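Local coordinates for putative HpcE protein (Mycolicibacterium smegmatis, PDB 6V77) that belongs to the FAH family, as a mostly beta protein that binds a zinc ion through acidic side chains, at residues R2-I10 against G30-W40; H11-V19 against A51-V59. All blocks are in the same frame, centred on the assembly; numbering follows the deposited sequence.

Interaction 1 (R2-I10 against G30-W40); sequences RLINLDGRI and GPDPQDLYQHW. With SO4 (sulfate ion), chain P.
I10 and P31 make the backbone link of this contact: I10 N donates to P31 O (2.9 Å, 152° at the hydrogen). The same oxygen takes a CA-H contact from R9. This ties the loop entering helix 33-38 to the start of the second strand of a hairpin, which turns through a type I' turn from L6 to R9. The loop itself is shaped by the cis peptide before P31 and by a bond from G30 N to D35 OD2.

Apolar packing follows along the hairpin. I10 brings CG2 to 3.8 Å from L36 CD2, while its CB and CD1 lean over the P33 ring, whose CG also touches N5 CG, the two side chains crossing at about a right angle. N5 ND2 is engaged by S64 O. Further along, L3 CD1 reaches L36 CD2 and the edge of the W40 ring, where it is 3.9 Å from CZ3.

Charge gathers at the outer end. A bend at chi3 (64°) helps carry the R9 guanidinium across P31, whose CB sits 3.6 Å above the centre of its plane. R9 NE makes a salt bridge with D20. R9 NH1 donates to O1 (2.9 Å) and R9 NH2 to O2 (3.0 Å) of a sulfate, probably from the crystallisation liquor. P31 and D20 are thus the protein's own hold on the guanidinium, to which the sulfate adds two bonds in the crystal, whereas the buried end relies on hydrocarbon packing.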
loop_
_atom_site.group_PDB
_atom_site.type_symbol
_atom_site.label_atom_id
_atom_site.label_comp_id
_atom_site.label_asym_id
_atom_site.label_seq_id
_atom_site.Cartn_x
_atom_site.Cartn_y
_atom_site.Cartn_z
ATOM N N ARG B 2 6.384 -21.598 -14.378
ATOM C CA ARG B 2 5.262 -21.370 -13.475
ATOM C C ARG B 2 5.727 -21.553 -12.044
ATOM O O ARG B 2 6.471 -22.487 -11.742
ATOM C CB ARG B 2 4.087 -22.324 -13.781
ATOM C CG ARG B 2 3.421 -22.040 -15.098
ATOM C CD ARG B 2 2.301 -23.041 -15.445
ATOM N NE ARG B 2 1.673 -22.622 -16.689
ATOM C CZ ARG B 2 0.417 -22.207 -16.795
ATOM N NH1 ARG B 2 -0.385 -22.191 -15.730
ATOM N NH2 ARG B 2 -0.030 -21.806 -17.964
ATOM N N LEU B 3 5.257 -20.674 -11.159
ATOM C CA LEU B 3 5.593 -20.695 -9.742
ATOM C C LEU B 3 4.309 -20.811 -8.929
ATOM O O LEU B 3 3.248 -20.329 -9.347
ATOM C CB LEU B 3 6.340 -19.417 -9.305
ATOM C CG LEU B 3 7.628 -19.068 -10.066
ATOM C CD1 LEU B 3 8.257 -17.824 -9.463
ATOM C CD2 LEU B 3 8.562 -20.232 -9.984
ATOM N N ILE B 4 4.414 -21.442 -7.760
ATOM C CA ILE B 4 3.276 -21.582 -6.856
ATOM C C ILE B 4 3.794 -21.487 -5.425
ATOM O O ILE B 4 4.843 -22.045 -5.084
ATOM C CB ILE B 4 2.499 -22.891 -7.113
ATOM C CG1 ILE B 4 1.188 -22.938 -6.300
ATOM C CG2 ILE B 4 3.363 -24.122 -6.870
ATOM C CD1 ILE B 4 0.313 -24.158 -6.652
ATOM N N ASN B 5 3.062 -20.749 -4.606
ATOM C CA ASN B 5 3.372 -20.547 -3.196
ATOM C C ASN B 5 2.588 -21.599 -2.415
ATOM O O ASN B 5 1.358 -21.596 -2.442
ATOM C CB ASN B 5 2.983 -19.115 -2.801
ATOM C CG ASN B 5 3.164 -18.826 -1.322
ATOM O OD1 ASN B 5 3.701 -19.650 -0.586
ATOM N ND2 ASN B 5 2.688 -17.654 -0.874
ATOM N N LEU B 6 3.290 -22.536 -1.782
ATOM C CA LEU B 6 2.649 -23.602 -1.019
ATOM C C LEU B 6 3.089 -23.493 0.430
ATOM O O LEU B 6 4.285 -23.611 0.724
ATOM C CB LEU B 6 2.994 -24.986 -1.577
ATOM C CG LEU B 6 2.467 -25.260 -2.989
ATOM C CD1 LEU B 6 3.072 -26.565 -3.513
ATOM C CD2 LEU B 6 0.932 -25.320 -2.983
ATOM N N ASP B 7 2.118 -23.273 1.322
ATOM C CA ASP B 7 2.386 -23.070 2.745
ATOM C C ASP B 7 3.495 -22.039 2.957
ATOM O O ASP B 7 4.378 -22.212 3.797
ATOM C CB ASP B 7 2.734 -24.392 3.429
ATOM C CG ASP B 7 1.550 -25.321 3.531
ATOM O OD1 ASP B 7 0.391 -24.834 3.515
ATOM O OD2 ASP B 7 1.779 -26.546 3.653
ATOM N N GLY B 8 3.452 -20.957 2.184
ATOM C CA GLY B 8 4.413 -19.873 2.341
ATOM C C GLY B 8 5.770 -20.074 1.702
ATOM O O GLY B 8 6.614 -19.160 1.782
ATOM N N ARG B 9 6.019 -21.219 1.071
ATOM C CA ARG B 9 7.300 -21.524 0.432
ATOM C C ARG B 9 7.134 -21.539 -1.080
ATOM O O ARG B 9 6.239 -22.220 -1.602
ATOM C CB ARG B 9 7.820 -22.886 0.887
ATOM C CG ARG B 9 8.051 -22.989 2.378
ATOM C CD ARG B 9 8.620 -24.344 2.729
ATOM N NE ARG B 9 9.937 -24.539 2.131
ATOM C CZ ARG B 9 11.067 -24.134 2.702
ATOM N NH1 ARG B 9 12.237 -24.345 2.104
ATOM N NH2 ARG B 9 11.026 -23.508 3.871
ATOM N N ILE B 10 7.998 -20.823 -1.787
ATOM C CA ILE B 10 7.814 -20.712 -3.232
ATOM C C ILE B 10 8.344 -21.966 -3.912
ATOM O O ILE B 10 9.411 -22.490 -3.560
ATOM C CB ILE B 10 8.458 -19.418 -3.774
ATOM C CG1 ILE B 10 8.014 -19.166 -5.221
ATOM C CG2 ILE B 10 9.997 -19.445 -3.660
ATOM C CD1 ILE B 10 6.488 -18.914 -5.404
ATOM N N GLY B 30 14.688 -18.005 -2.253
ATOM C CA GLY B 30 13.548 -18.410 -1.466
ATOM C C GLY B 30 13.930 -18.653 -0.021
ATOM O O GLY B 30 15.059 -18.368 0.402
ATOM N N PRO B 31 12.999 -19.204 0.777
ATOM C CA PRO B 31 11.673 -19.693 0.362
ATOM C C PRO B 31 10.593 -18.598 0.195
ATOM O O PRO B 31 9.536 -18.878 -0.376
ATOM C CB PRO B 31 11.299 -20.650 1.502
ATOM C CG PRO B 31 12.018 -20.063 2.701
ATOM C CD PRO B 31 13.334 -19.617 2.151
ATOM N N ASP B 32 10.843 -17.384 0.674
ATOM C CA ASP B 32 9.858 -16.311 0.538
ATOM C C ASP B 32 9.706 -15.927 -0.930
ATOM O O ASP B 32 10.707 -15.643 -1.596
ATOM C CB ASP B 32 10.282 -15.098 1.373
ATOM C CG ASP B 32 9.501 -13.828 1.033
ATOM O OD1 ASP B 32 8.266 -13.886 0.829
ATOM O OD2 ASP B 32 10.127 -12.748 1.011
ATOM N N PRO B 33 8.479 -15.913 -1.475
ATOM C CA PRO B 33 8.329 -15.534 -2.891
ATOM C C PRO B 33 8.936 -14.180 -3.220
ATOM O O PRO B 33 9.582 -14.045 -4.265
ATOM C CB PRO B 33 6.805 -15.547 -3.094
ATOM C CG PRO B 33 6.305 -16.538 -2.089
ATOM C CD PRO B 33 7.191 -16.305 -0.870
ATOM N N GLN B 34 8.781 -13.171 -2.357
ATOM C CA GLN B 34 9.312 -11.861 -2.732
ATOM C C GLN B 34 10.828 -11.885 -2.919
ATOM O O GLN B 34 11.351 -11.054 -3.670
ATOM C CB GLN B 34 8.934 -10.780 -1.711
ATOM C CG GLN B 34 7.443 -10.726 -1.261
ATOM C CD GLN B 34 6.407 -10.351 -2.350
ATOM O OE1 GLN B 34 5.288 -10.834 -2.295
ATOM N NE2 GLN B 34 6.753 -9.458 -3.283
ATOM N N ASP B 35 11.543 -12.836 -2.297
ATOM C CA ASP B 35 12.992 -12.922 -2.498
ATOM C C ASP B 35 13.323 -13.275 -3.935
ATOM O O ASP B 35 14.363 -12.857 -4.462
ATOM C CB ASP B 35 13.624 -13.966 -1.570
ATOM C CG ASP B 35 15.124 -14.193 -1.863
ATOM O OD1 ASP B 35 15.922 -13.294 -1.549
ATOM O OD2 ASP B 35 15.512 -15.256 -2.408
ATOM N N LEU B 36 12.477 -14.081 -4.572
ATOM C CA LEU B 36 12.703 -14.408 -5.970
ATOM C C LEU B 36 12.567 -13.173 -6.837
ATOM O O LEU B 36 13.407 -12.922 -7.706
ATOM C CB LEU B 36 11.728 -15.485 -6.438
ATOM C CG LEU B 36 12.292 -16.890 -6.450
ATOM C CD1 LEU B 36 12.867 -17.243 -5.104
ATOM C CD2 LEU B 36 11.193 -17.842 -6.834
ATOM N N TYR B 37 11.508 -12.384 -6.619
ATOM C CA TYR B 37 11.304 -11.211 -7.463
ATOM C C TYR B 37 12.434 -10.220 -7.280
ATOM O O TYR B 37 12.879 -9.596 -8.250
ATOM C CB TYR B 37 9.937 -10.577 -7.177
ATOM C CG TYR B 37 8.843 -11.615 -7.306
ATOM C CD1 TYR B 37 8.756 -12.423 -8.440
ATOM C CD2 TYR B 37 7.938 -11.838 -6.267
ATOM C CE1 TYR B 37 7.785 -13.402 -8.556
ATOM C CE2 TYR B 37 6.958 -12.823 -6.376
ATOM C CZ TYR B 37 6.886 -13.594 -7.520
ATOM O OH TYR B 37 5.943 -14.581 -7.643
ATOM N N GLN B 38 12.940 -10.084 -6.048
ATOM C CA GLN B 38 14.025 -9.146 -5.812
ATOM C C GLN B 38 15.294 -9.583 -6.532
ATOM O O GLN B 38 16.118 -8.741 -6.897
ATOM C CB GLN B 38 14.269 -9.000 -4.309
ATOM C CG GLN B 38 15.284 -7.953 -3.947
ATOM C CD GLN B 38 14.835 -6.546 -4.311
ATOM O OE1 GLN B 38 13.651 -6.221 -4.232
ATOM N NE2 GLN B 38 15.778 -5.710 -4.722
ATOM N N HIS B 39 15.461 -10.884 -6.760
ATOM C CA HIS B 39 16.629 -11.415 -7.450
ATOM C C HIS B 39 16.197 -12.185 -8.697
ATOM O O HIS B 39 16.721 -13.260 -8.991
ATOM C CB HIS B 39 17.451 -12.302 -6.519
ATOM C CG HIS B 39 17.867 -11.624 -5.251
ATOM N ND1 HIS B 39 18.910 -10.723 -5.190
ATOM C CD2 HIS B 39 17.374 -11.716 -3.992
ATOM C CE1 HIS B 39 19.044 -10.291 -3.948
ATOM N NE2 HIS B 39 18.123 -10.876 -3.203
ATOM N N TRP B 40 15.266 -11.596 -9.457
ATOM C CA TRP B 40 14.562 -12.310 -10.530
ATOM C C TRP B 40 15.515 -12.827 -11.603
ATOM O O TRP B 40 15.459 -14.002 -11.979
ATOM C CB TRP B 40 13.507 -11.394 -11.157
ATOM C CG TRP B 40 12.617 -12.081 -12.182
ATOM C CD1 TRP B 40 12.500 -11.778 -13.508
ATOM C CD2 TRP B 40 11.719 -13.178 -11.943
ATOM N NE1 TRP B 40 11.587 -12.621 -14.111
ATOM C CE2 TRP B 40 11.093 -13.484 -13.167
ATOM C CE3 TRP B 40 11.378 -13.917 -10.809
ATOM C CZ2 TRP B 40 10.144 -14.518 -13.292
ATOM C CZ3 TRP B 40 10.432 -14.933 -10.933
ATOM C CH2 TRP B 40 9.840 -15.223 -12.167
HETATM S S SO4 P . 14.747 -22.938 4.685
HETATM O O1 SO4 P . 14.718 -23.917 3.599
HETATM O O2 SO4 P . 13.542 -23.077 5.496
HETATM O O3 SO4 P . 14.813 -21.582 4.149
HETATM O O4 SO4 P . 15.931 -23.176 5.505
#

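Interaction 2 (H11-V19 against A51-V59); sequences HLVTGDGVV and ALPAPSARV
L52 opens the contact of 51-59 with the beta hairpin of strands 9-14 and 17-20, which turns through a type II' turn from T14 to G17. Its CD1 lies 3.8 Å from L12 CD2, the two side chains crossing at about a right angle, and it also meets T14 CG2. P53 comes next, its CD 3.9 Å from V19 CG1, with A24 of helix 21-24 also against the ring. P55 then lays CB 3.3 Å from T14 OG1; with chi1 at 65°, T14 turns its hydroxyl to the proline and its methyl to L52. That hydroxyl oxygen is buried here and has no polar partner in the model.

S56 adds the strand-like element, a single antiparallel hydrogen-bonded pair with V18: V18 N donates to S56 O (2.7 Å), and S56 N donates back to V18 O (2.8 Å, 178°). Beside it G17, with no side chain, lets S56 O come close to its CA. R58, in one of two deposited conformers, stretches back past V18 and pairs through NH1 with E182. V18 CG1 sits over the centre of the guanidinium plane, while NH2 makes only a weak, bent bond to O of the poorly ordered D16 (3.3 Å, 123°), which carries little weight.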
loop_
_atom_site.group_PDB
_atom_site.type_symbol
_atom_site.label_atom_id
_atom_site.label_comp_id
_atom_site.label_asym_id
_atom_site.label_seq_id
_atom_site.Cartn_x
_atom_site.Cartn_y
_atom_site.Cartn_z
ATOM N N HIS B 11 7.567 -22.481 -4.863
ATOM C CA HIS B 11 7.903 -23.685 -5.599
ATOM C C HIS B 11 7.896 -23.416 -7.093
ATOM O O HIS B 11 7.138 -22.577 -7.588
ATOM C CB HIS B 11 6.893 -24.818 -5.336
ATOM C CG HIS B 11 7.050 -25.480 -4.002
ATOM N ND1 HIS B 11 6.871 -24.811 -2.812
ATOM C CD2 HIS B 11 7.337 -26.763 -3.676
ATOM C CE1 HIS B 11 7.059 -25.649 -1.806
ATOM N NE2 HIS B 11 7.346 -26.840 -2.305
ATOM N N LEU B 12 8.721 -24.179 -7.804
ATOM C CA LEU B 12 8.741 -24.191 -9.256
ATOM C C LEU B 12 7.853 -25.331 -9.734
ATOM O O LEU B 12 7.921 -26.438 -9.192
ATOM C CB LEU B 12 10.187 -24.360 -9.750
ATOM C CG LEU B 12 10.539 -24.235 -11.232
ATOM C CD1 LEU B 12 10.152 -22.881 -11.792
ATOM C CD2 LEU B 12 12.030 -24.476 -11.415
ATOM N N VAL B 13 6.988 -25.046 -10.706
ATOM C CA VAL B 13 6.169 -26.078 -11.334
ATOM C C VAL B 13 7.044 -26.835 -12.323
ATOM O O VAL B 13 7.610 -26.239 -13.245
ATOM C CB VAL B 13 4.949 -25.470 -12.038
ATOM C CG1 VAL B 13 4.286 -26.522 -12.970
ATOM C CG2 VAL B 13 3.956 -24.927 -11.018
ATOM N N THR B 14 7.176 -28.147 -12.122
ATOM C CA THR B 14 8.001 -29.001 -12.974
ATOM C C THR B 14 7.157 -30.190 -13.400
ATOM O O THR B 14 6.913 -31.097 -12.597
ATOM C CB THR B 14 9.257 -29.476 -12.242
ATOM O OG1 THR B 14 8.873 -30.320 -11.148
ATOM C CG2 THR B 14 10.057 -28.291 -11.713
ATOM N N GLY B 15 6.712 -30.190 -14.654
ATOM C CA GLY B 15 5.832 -31.257 -15.102
ATOM C C GLY B 15 4.520 -31.215 -14.349
ATOM O O GLY B 15 3.874 -30.166 -14.231
ATOM N N ASP B 16 4.120 -32.369 -13.823
ATOM C CA ASP B 16 2.863 -32.498 -13.098
ATOM C C ASP B 16 3.009 -32.228 -11.610
ATOM O O ASP B 16 2.002 -32.235 -10.894
ATOM C CB ASP B 16 2.280 -33.896 -13.312
ATOM C CG ASP B 16 2.290 -34.306 -14.764
ATOM O OD1 ASP B 16 1.670 -33.595 -15.585
ATOM O OD2 ASP B 16 2.939 -35.324 -15.088
ATOM N N GLY B 17 4.227 -31.983 -11.129
ATOM C CA GLY B 17 4.436 -31.719 -9.718
ATOM C C GLY B 17 5.182 -30.422 -9.452
ATOM O O GLY B 17 5.201 -29.527 -10.306
ATOM N N VAL B 18 5.809 -30.298 -8.281
ATOM C CA VAL B 18 6.507 -29.063 -7.917
ATOM C C VAL B 18 7.830 -29.366 -7.228
ATOM O O VAL B 18 8.075 -30.473 -6.747
ATOM C CB VAL B 18 5.675 -28.134 -6.997
ATOM C CG1 VAL B 18 4.494 -27.537 -7.751
ATOM C CG2 VAL B 18 5.219 -28.874 -5.738
ATOM N N VAL B 19 8.675 -28.338 -7.170
ATOM C CA VAL B 19 9.990 -28.409 -6.544
ATOM C C VAL B 19 10.164 -27.198 -5.637
ATOM O O VAL B 19 9.963 -26.060 -6.070
ATOM C CB VAL B 19 11.112 -28.455 -7.597
ATOM C CG1 VAL B 19 12.452 -28.162 -6.948
ATOM C CG2 VAL B 19 11.109 -29.828 -8.296
ATOM N N ALA B 51 20.028 -28.497 -11.723
ATOM C CA ALA B 51 19.683 -29.912 -11.618
ATOM C C ALA B 51 18.640 -30.057 -10.512
ATOM O O ALA B 51 18.970 -29.982 -9.323
ATOM C CB ALA B 51 20.922 -30.749 -11.316
ATOM N N LEU B 52 17.399 -30.257 -10.894
ATOM C CA LEU B 52 16.349 -30.243 -9.882
ATOM C C LEU B 52 16.066 -31.650 -9.362
ATOM O O LEU B 52 16.282 -32.632 -10.065
ATOM C CB LEU B 52 15.063 -29.649 -10.459
ATOM C CG LEU B 52 15.156 -28.205 -10.958
ATOM C CD1 LEU B 52 13.839 -27.790 -11.581
ATOM C CD2 LEU B 52 15.555 -27.258 -9.830
ATOM N N PRO B 53 15.572 -31.789 -8.143
ATOM C CA PRO B 53 15.156 -33.118 -7.684
ATOM C C PRO B 53 13.871 -33.556 -8.376
ATOM O O PRO B 53 13.294 -32.794 -9.160
ATOM C CB PRO B 53 14.956 -32.913 -6.180
ATOM C CG PRO B 53 14.514 -31.506 -6.073
ATOM C CD PRO B 53 15.314 -30.757 -7.129
ATOM N N ALA B 54 13.419 -34.776 -8.099
ATOM C CA ALA B 54 12.179 -35.258 -8.680
ATOM C C ALA B 54 11.022 -34.372 -8.216
ATOM O O ALA B 54 11.038 -33.861 -7.096
ATOM C CB ALA B 54 11.928 -36.708 -8.280
ATOM N N PRO B 55 10.019 -34.156 -9.065
ATOM C CA PRO B 55 8.869 -33.343 -8.650
ATOM C C PRO B 55 8.112 -34.021 -7.526
ATOM O O PRO B 55 8.025 -35.250 -7.460
ATOM C CB PRO B 55 8.003 -33.260 -9.914
ATOM C CG PRO B 55 8.809 -33.839 -11.017
ATOM C CD PRO B 55 9.858 -34.711 -10.417
ATOM N N SER B 56 7.556 -33.204 -6.641
ATOM C CA SER B 56 6.668 -33.666 -5.586
ATOM C C SER B 56 5.233 -33.243 -5.881
ATOM O O SER B 56 4.975 -32.337 -6.678
ATOM C CB SER B 56 7.105 -33.112 -4.228
ATOM O OG SER B 56 8.454 -33.442 -3.969
ATOM N N ALA B 57 4.291 -33.905 -5.213
ATOM C CA ALA B 57 2.887 -33.539 -5.349
ATOM C C ALA B 57 2.610 -32.183 -4.711
ATOM O O ALA B 57 3.182 -31.836 -3.678
ATOM C CB ALA B 57 1.996 -34.601 -4.699
ATOM N N ARG B 58 1.729 -31.409 -5.340
ATOM C CA ARG B 58 1.272 -30.143 -4.777
ATOM C C ARG B 58 0.485 -30.426 -3.504
ATOM O O ARG B 58 -0.592 -31.011 -3.576
ATOM C CB ARG B 58 0.374 -29.414 -5.774
ATOM C CG ARG B 58 1.023 -28.481 -6.771
ATOM C CD ARG B 58 -0.064 -27.966 -7.716
ATOM N NE ARG B 58 0.437 -27.271 -8.906
ATOM C CZ ARG B 58 1.021 -27.873 -9.939
ATOM N NH1 ARG B 58 1.421 -27.161 -10.984
ATOM N NH2 ARG B 58 1.240 -29.176 -9.918
ATOM N N VAL B 59 0.994 -30.011 -2.343
ATOM C CA VAL B 59 0.223 -30.122 -1.107
ATOM C C VAL B 59 0.442 -28.862 -0.288
ATOM O O VAL B 59 1.473 -28.198 -0.403
ATOM C CB VAL B 59 0.578 -31.370 -0.264
ATOM C CG1 VAL B 59 0.146 -32.656 -0.978
ATOM C CG2 VAL B 59 2.055 -31.384 0.078
HETATM O O HOH W 1 1.882 -29.375 -13.094
#

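Overall arrangement
Interactions 1 and 2 share strand 9-14, interaction 1 using its start and interaction 2 its end, and their centres lie 14 Å apart on the same side of the chain's centre. Along the chain their segments alternate: 2-10, 11-19, 30-40, 51-59. The antiparallel neighbours 2-6, 9-14 and 17-20 are packed against by two later pieces, segment 30-40 with its helix 33-38 and the extended segment 51-59. Strands 2-6 and 9-14 join the two contacts directly, I4 O and H11 N being 2.8 Å apart, and L3 packs on L12. Both lie in an N-terminal portion that belongs to the large mixed sheet, where strand 2-6 pairs with strand 177-185.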